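Local coordinates for aminopeptidase N family protein (Idiomarina loihiensis L2TR, PDB 4FGM), which is a zinc-containing M61-family hydrolase with a PDZ-type region, and probably acts as an aminopeptidase, at residues A[482-494]-A[500-512]. Sequence-based numbering, arbitrary orientation.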
loop_
_atom_site.group_PDB
_atom_site.type_symbol
_atom_site.label_atom_id
_atom_site.label_comp_id
_atom_site.label_asym_id
_atom_site.label_seq_id
_atom_site.Cartn_x
_atom_site.Cartn_y
_atom_site.Cartn_z
ATOM N N PRO A 482 -11.482 -24.551 -17.112
ATOM C CA PRO A 482 -10.114 -24.779 -16.636
ATOM C C PRO A 482 -9.208 -25.200 -17.788
ATOM O O PRO A 482 -9.619 -25.978 -18.658
ATOM C CB PRO A 482 -10.278 -25.912 -15.643
ATOM C CG PRO A 482 -11.655 -25.748 -15.144
ATOM C CD PRO A 482 -12.484 -25.209 -16.262
ATOM N N ALA A 483 -7.961 -24.743 -17.763
ATOM C CA ALA A 483 -7.015 -25.098 -18.811
ATOM C C ALA A 483 -6.344 -26.443 -18.554
ATOM O O ALA A 483 -6.107 -26.819 -17.403
ATOM C CB ALA A 483 -5.960 -24.005 -18.943
ATOM N N ARG A 484 -6.045 -27.166 -19.630
ATOM C CA ARG A 484 -5.399 -28.466 -19.517
ATOM C C ARG A 484 -3.887 -28.288 -19.441
ATOM O O ARG A 484 -3.184 -29.101 -18.840
ATOM C CB ARG A 484 -5.763 -29.336 -20.716
ATOM C CG ARG A 484 -6.275 -30.731 -20.340
ATOM C CD ARG A 484 -7.710 -30.941 -20.814
ATOM N NE ARG A 484 -8.054 -30.033 -21.910
ATOM C CZ ARG A 484 -9.248 -29.986 -22.494
ATOM N NH1 ARG A 484 -10.212 -30.822 -22.121
ATOM N NH2 ARG A 484 -9.499 -29.070 -23.416
ATOM N N VAL A 485 -3.383 -27.226 -20.059
ATOM C CA VAL A 485 -1.943 -26.953 -20.023
ATOM C C VAL A 485 -1.693 -25.463 -19.830
ATOM O O VAL A 485 -2.603 -24.642 -20.021
ATOM C CB VAL A 485 -1.242 -27.351 -21.353
ATOM C CG1 VAL A 485 -1.508 -28.808 -21.657
ATOM C CG2 VAL A 485 -1.765 -26.473 -22.508
ATOM N N ASN A 486 -0.486 -25.117 -19.391
ATOM C CA ASN A 486 -0.120 -23.711 -19.254
ATOM C C ASN A 486 1.390 -23.535 -19.246
ATOM O O ASN A 486 2.150 -24.477 -19.028
ATOM C CB ASN A 486 -0.766 -23.038 -18.027
ATOM C CG ASN A 486 -0.205 -23.511 -16.715
ATOM O OD1 ASN A 486 0.780 -24.238 -16.659
ATOM N ND2 ASN A 486 -0.836 -23.082 -15.636
ATOM N N PHE A 487 1.828 -22.320 -19.523
ATOM C CA PHE A 487 3.245 -22.032 -19.589
ATOM C C PHE A 487 3.971 -22.130 -18.277
ATOM O O PHE A 487 5.144 -22.493 -18.244
ATOM C CB PHE A 487 3.464 -20.629 -20.147
ATOM C CG PHE A 487 3.210 -20.520 -21.614
ATOM C CD1 PHE A 487 4.126 -21.026 -22.523
ATOM C CD2 PHE A 487 2.063 -19.894 -22.088
ATOM C CE1 PHE A 487 3.899 -20.914 -23.887
ATOM C CE2 PHE A 487 1.829 -19.778 -23.452
ATOM C CZ PHE A 487 2.748 -20.283 -24.350
ATOM N N GLY A 488 3.272 -21.829 -17.194
ATOM C CA GLY A 488 3.936 -21.808 -15.910
ATOM C C GLY A 488 4.698 -20.489 -15.978
ATOM O O GLY A 488 5.851 -20.386 -15.559
ATOM N N ALA A 489 4.033 -19.482 -16.541
ATOM C CA ALA A 489 4.609 -18.157 -16.708
ATOM C C ALA A 489 3.533 -17.110 -16.985
ATOM O O ALA A 489 2.568 -17.368 -17.707
ATOM C CB ALA A 489 5.622 -18.170 -17.861
ATOM N N LYS A 490 3.697 -15.925 -16.415
ATOM C CA LYS A 490 2.740 -14.855 -16.656
ATOM C C LYS A 490 3.173 -14.106 -17.913
ATOM O O LYS A 490 4.356 -14.062 -18.235
ATOM C CB LYS A 490 2.685 -13.894 -15.469
ATOM C CG LYS A 490 1.910 -14.413 -14.270
ATOM C CD LYS A 490 1.850 -13.363 -13.179
ATOM C CE LYS A 490 1.228 -12.075 -13.695
ATOM N NZ LYS A 490 1.293 -10.985 -12.685
ATOM N N TYR A 491 2.216 -13.523 -18.626
ATOM C CA TYR A 491 2.535 -12.795 -19.836
ATOM C C TYR A 491 1.506 -11.735 -20.171
ATOM O O TYR A 491 0.382 -11.753 -19.667
ATOM C CB TYR A 491 2.677 -13.770 -21.007
ATOM C CG TYR A 491 1.451 -14.612 -21.288
ATOM C CD1 TYR A 491 0.398 -14.121 -22.066
ATOM C CD2 TYR A 491 1.333 -15.900 -20.761
ATOM C CE1 TYR A 491 -0.745 -14.895 -22.308
ATOM C CE2 TYR A 491 0.199 -16.677 -20.995
ATOM C CZ TYR A 491 -0.833 -16.174 -21.766
ATOM O OH TYR A 491 -1.947 -16.949 -21.997
ATOM N N LYS A 492 1.918 -10.807 -21.023
ATOM C CA LYS A 492 1.067 -9.726 -21.487
ATOM C C LYS A 492 0.881 -9.966 -22.985
ATOM O O LYS A 492 1.832 -9.836 -23.766
ATOM C CB LYS A 492 1.753 -8.378 -21.224
ATOM C CG LYS A 492 1.137 -7.185 -21.935
ATOM C CD LYS A 492 -0.342 -7.049 -21.645
ATOM C CE LYS A 492 -0.934 -5.888 -22.428
ATOM N NZ LYS A 492 -2.369 -6.126 -22.757
ATOM N N ALA A 493 -0.338 -10.334 -23.376
ATOM C CA ALA A 493 -0.656 -10.618 -24.776
ATOM C C ALA A 493 -1.093 -9.399 -25.570
ATOM O O ALA A 493 -1.779 -8.523 -25.058
ATOM C CB ALA A 493 -1.735 -11.686 -24.856
ATOM N N SER A 494 -0.695 -9.363 -26.833
ATOM C CA SER A 494 -1.041 -8.268 -27.730
ATOM C C SER A 494 -0.930 -8.839 -29.134
ATOM O O SER A 494 -0.475 -9.963 -29.315
ATOM C CB SER A 494 -0.051 -7.107 -27.578
ATOM O OG SER A 494 1.196 -7.436 -28.172
ATOM N N VAL A 500 6.560 -12.006 -21.984
ATOM C CA VAL A 500 6.705 -12.752 -20.741
ATOM C C VAL A 500 7.078 -11.875 -19.536
ATOM O O VAL A 500 8.068 -11.134 -19.557
ATOM C CB VAL A 500 7.744 -13.890 -20.923
ATOM C CG1 VAL A 500 7.867 -14.704 -19.650
ATOM C CG2 VAL A 500 7.312 -14.790 -22.075
ATOM N N LEU A 501 6.278 -11.975 -18.478
ATOM C CA LEU A 501 6.502 -11.193 -17.266
ATOM C C LEU A 501 7.218 -11.978 -16.159
ATOM O O LEU A 501 8.139 -11.464 -15.537
ATOM C CB LEU A 501 5.162 -10.659 -16.755
ATOM C CG LEU A 501 4.334 -9.896 -17.797
ATOM C CD1 LEU A 501 2.963 -9.557 -17.230
ATOM C CD2 LEU A 501 5.069 -8.637 -18.214
ATOM N N ASN A 502 6.789 -13.213 -15.910
ATOM C CA ASN A 502 7.409 -14.056 -14.885
ATOM C C ASN A 502 7.470 -15.510 -15.339
ATOM O O ASN A 502 6.545 -16.001 -15.987
ATOM C CB ASN A 502 6.604 -14.025 -13.582
ATOM C CG ASN A 502 6.171 -12.634 -13.195
ATOM O OD1 ASN A 502 5.162 -12.126 -13.685
ATOM N ND2 ASN A 502 6.939 -12.000 -12.317
ATOM N N VAL A 503 8.550 -16.203 -15.004
ATOM C CA VAL A 503 8.644 -17.610 -15.356
ATOM C C VAL A 503 8.791 -18.389 -14.052
ATOM O O VAL A 503 9.749 -18.182 -13.303
ATOM C CB VAL A 503 9.836 -17.888 -16.285
ATOM C CG1 VAL A 503 9.962 -19.401 -16.531
ATOM C CG2 VAL A 503 9.638 -17.151 -17.619
ATOM N N TYR A 504 7.823 -19.263 -13.777
ATOM C CA TYR A 504 7.822 -20.057 -12.552
ATOM C C TYR A 504 8.793 -21.212 -12.612
ATOM O O TYR A 504 8.779 -22.019 -13.544
ATOM C CB TYR A 504 6.410 -20.574 -12.256
ATOM C CG TYR A 504 5.453 -19.458 -11.916
ATOM C CD1 TYR A 504 5.452 -18.872 -10.651
ATOM C CD2 TYR A 504 4.570 -18.964 -12.869
ATOM C CE1 TYR A 504 4.589 -17.815 -10.344
ATOM C CE2 TYR A 504 3.706 -17.913 -12.577
ATOM C CZ TYR A 504 3.721 -17.344 -11.313
ATOM O OH TYR A 504 2.867 -16.307 -11.026
ATOM N N HIS A 505 9.632 -21.283 -11.587
ATOM C CA HIS A 505 10.647 -22.316 -11.479
ATOM C C HIS A 505 10.134 -23.739 -11.694
ATOM O O HIS A 505 9.069 -24.106 -11.210
ATOM C CB HIS A 505 11.310 -22.230 -10.112
ATOM C CG HIS A 505 12.493 -23.129 -9.966
ATOM N ND1 HIS A 505 13.665 -22.924 -10.656
ATOM C CD2 HIS A 505 12.677 -24.246 -9.222
ATOM C CE1 HIS A 505 14.527 -23.877 -10.343
ATOM N NE2 HIS A 505 13.952 -24.691 -9.477
ATOM N N ASP A 506 10.914 -24.526 -12.427
ATOM C CA ASP A 506 10.609 -25.929 -12.702
ATOM C C ASP A 506 9.334 -26.240 -13.488
ATOM O O ASP A 506 8.912 -27.390 -13.541
ATOM C CB ASP A 506 10.602 -26.717 -11.385
ATOM C CG ASP A 506 10.871 -28.194 -11.590
ATOM O OD1 ASP A 506 11.841 -28.520 -12.300
ATOM O OD2 ASP A 506 10.124 -29.027 -11.038
ATOM N N GLU A 507 8.719 -25.237 -14.102
ATOM C CA GLU A 507 7.510 -25.495 -14.880
ATOM C C GLU A 507 7.766 -25.479 -16.401
ATOM O O GLU A 507 8.916 -25.369 -16.835
ATOM C CB GLU A 507 6.402 -24.525 -14.450
ATOM C CG GLU A 507 5.924 -24.832 -13.024
ATOM C CD GLU A 507 4.721 -24.015 -12.583
ATOM O OE1 GLU A 507 3.935 -23.582 -13.448
ATOM O OE2 GLU A 507 4.551 -23.826 -11.358
ATOM N N SER A 508 6.711 -25.595 -17.204
ATOM C CA SER A 508 6.851 -25.658 -18.670
ATOM C C SER A 508 7.767 -24.639 -19.359
ATOM O O SER A 508 8.728 -25.017 -20.026
ATOM C CB SER A 508 5.468 -25.629 -19.321
ATOM O OG SER A 508 4.694 -26.727 -18.868
ATOM N N ALA A 509 7.464 -23.355 -19.210
ATOM C CA ALA A 509 8.271 -22.308 -19.822
ATOM C C ALA A 509 9.721 -22.436 -19.374
ATOM O O ALA A 509 10.662 -22.311 -20.166
ATOM C CB ALA A 509 7.728 -20.947 -19.427
ATOM N N TYR A 510 9.891 -22.695 -18.090
ATOM C CA TYR A 510 11.208 -22.831 -17.508
ATOM C C TYR A 510 12.075 -23.882 -18.194
ATOM O O TYR A 510 13.248 -23.641 -18.489
ATOM C CB TYR A 510 11.045 -23.155 -16.028
ATOM C CG TYR A 510 12.307 -23.600 -15.360
ATOM C CD1 TYR A 510 12.647 -24.948 -15.300
ATOM C CD2 TYR A 510 13.166 -22.676 -14.780
ATOM C CE1 TYR A 510 13.813 -25.362 -14.672
ATOM C CE2 TYR A 510 14.333 -23.075 -14.154
ATOM C CZ TYR A 510 14.651 -24.422 -14.099
ATOM O OH TYR A 510 15.788 -24.835 -13.446
ATOM N N HIS A 511 11.501 -25.048 -18.457
ATOM C CA HIS A 511 12.261 -26.122 -19.089
ATOM C C HIS A 511 12.580 -25.880 -20.543
ATOM O O HIS A 511 13.557 -26.414 -21.065
ATOM C CB HIS A 511 11.517 -27.439 -18.930
ATOM C CG HIS A 511 11.623 -28.000 -17.551
ATOM N ND1 HIS A 511 12.791 -28.548 -17.066
ATOM C CD2 HIS A 511 10.741 -28.017 -16.525
ATOM C CE1 HIS A 511 12.622 -28.876 -15.798
ATOM N NE2 HIS A 511 11.387 -28.564 -15.445
ATOM N N ALA A 512 11.755 -25.069 -21.193
ATOM C CA ALA A 512 11.955 -24.757 -22.594
ATOM C C ALA A 512 13.045 -23.700 -22.755
ATOM O O ALA A 512 13.616 -23.549 -23.828
ATOM C CB ALA A 512 10.645 -24.274 -23.198
HETATM O O HOH W 1 3.524 -25.658 -16.752
HETATM O O HOH W 2 7.948 -22.135 -16.288
#
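Lys490 faces both Leu501 and Asn502, the signature of a classic beta bulge in the antiparallel hairpin of strands 489-494 and 497-503, part of what is probably the PDZ domain of this peptidase. The axes of segments 489-494 and 500-503 run at 174°, nearly antiparallel, and the register slips by one residue between Lys490 and Tyr491.

Backbone hydrogen bonds define the bulge. Lys490 O accepts Leu501 N at 2.8 Å, the donor standing 40° out of the carbonyl plane. The same oxygen takes a weak bond from Asn502 N at 3.5 Å. Lys490 N returns a bond to Asn502 O at 2.9 Å. Beyond the strands, Gly488 O receives Tyr504 N at 2.9 Å, and Phe487 O receives Ala509 N, in the carbonyl plane, at 2.7 Å, tying the loop to helix 508-512. A water bridges Asn486 O and Ser508 OG, which also bonds Gln564.

Apolar packing follows: Ala489 CB meets Ala509 CB at 3.8 Å, while the Phe487 side chain touches Ile520 and Ile523 of strand 519-523.

Among the longer side chains, Lys490 and Asn502 run side by side, with OD1 of Asn502 3.5 Å from CB of Lys490; ND2 is held by Glu367 O. With Lys490 CG anti to the carbonyl carbon (chi1 -77°) and chi2 extended, CG and CD pass the Tyr504 hydroxyl. Glu507, the helix N-cap residue, salt-bridges Arg342 through OE1, which lies 3.0 Å from Gly488 CA.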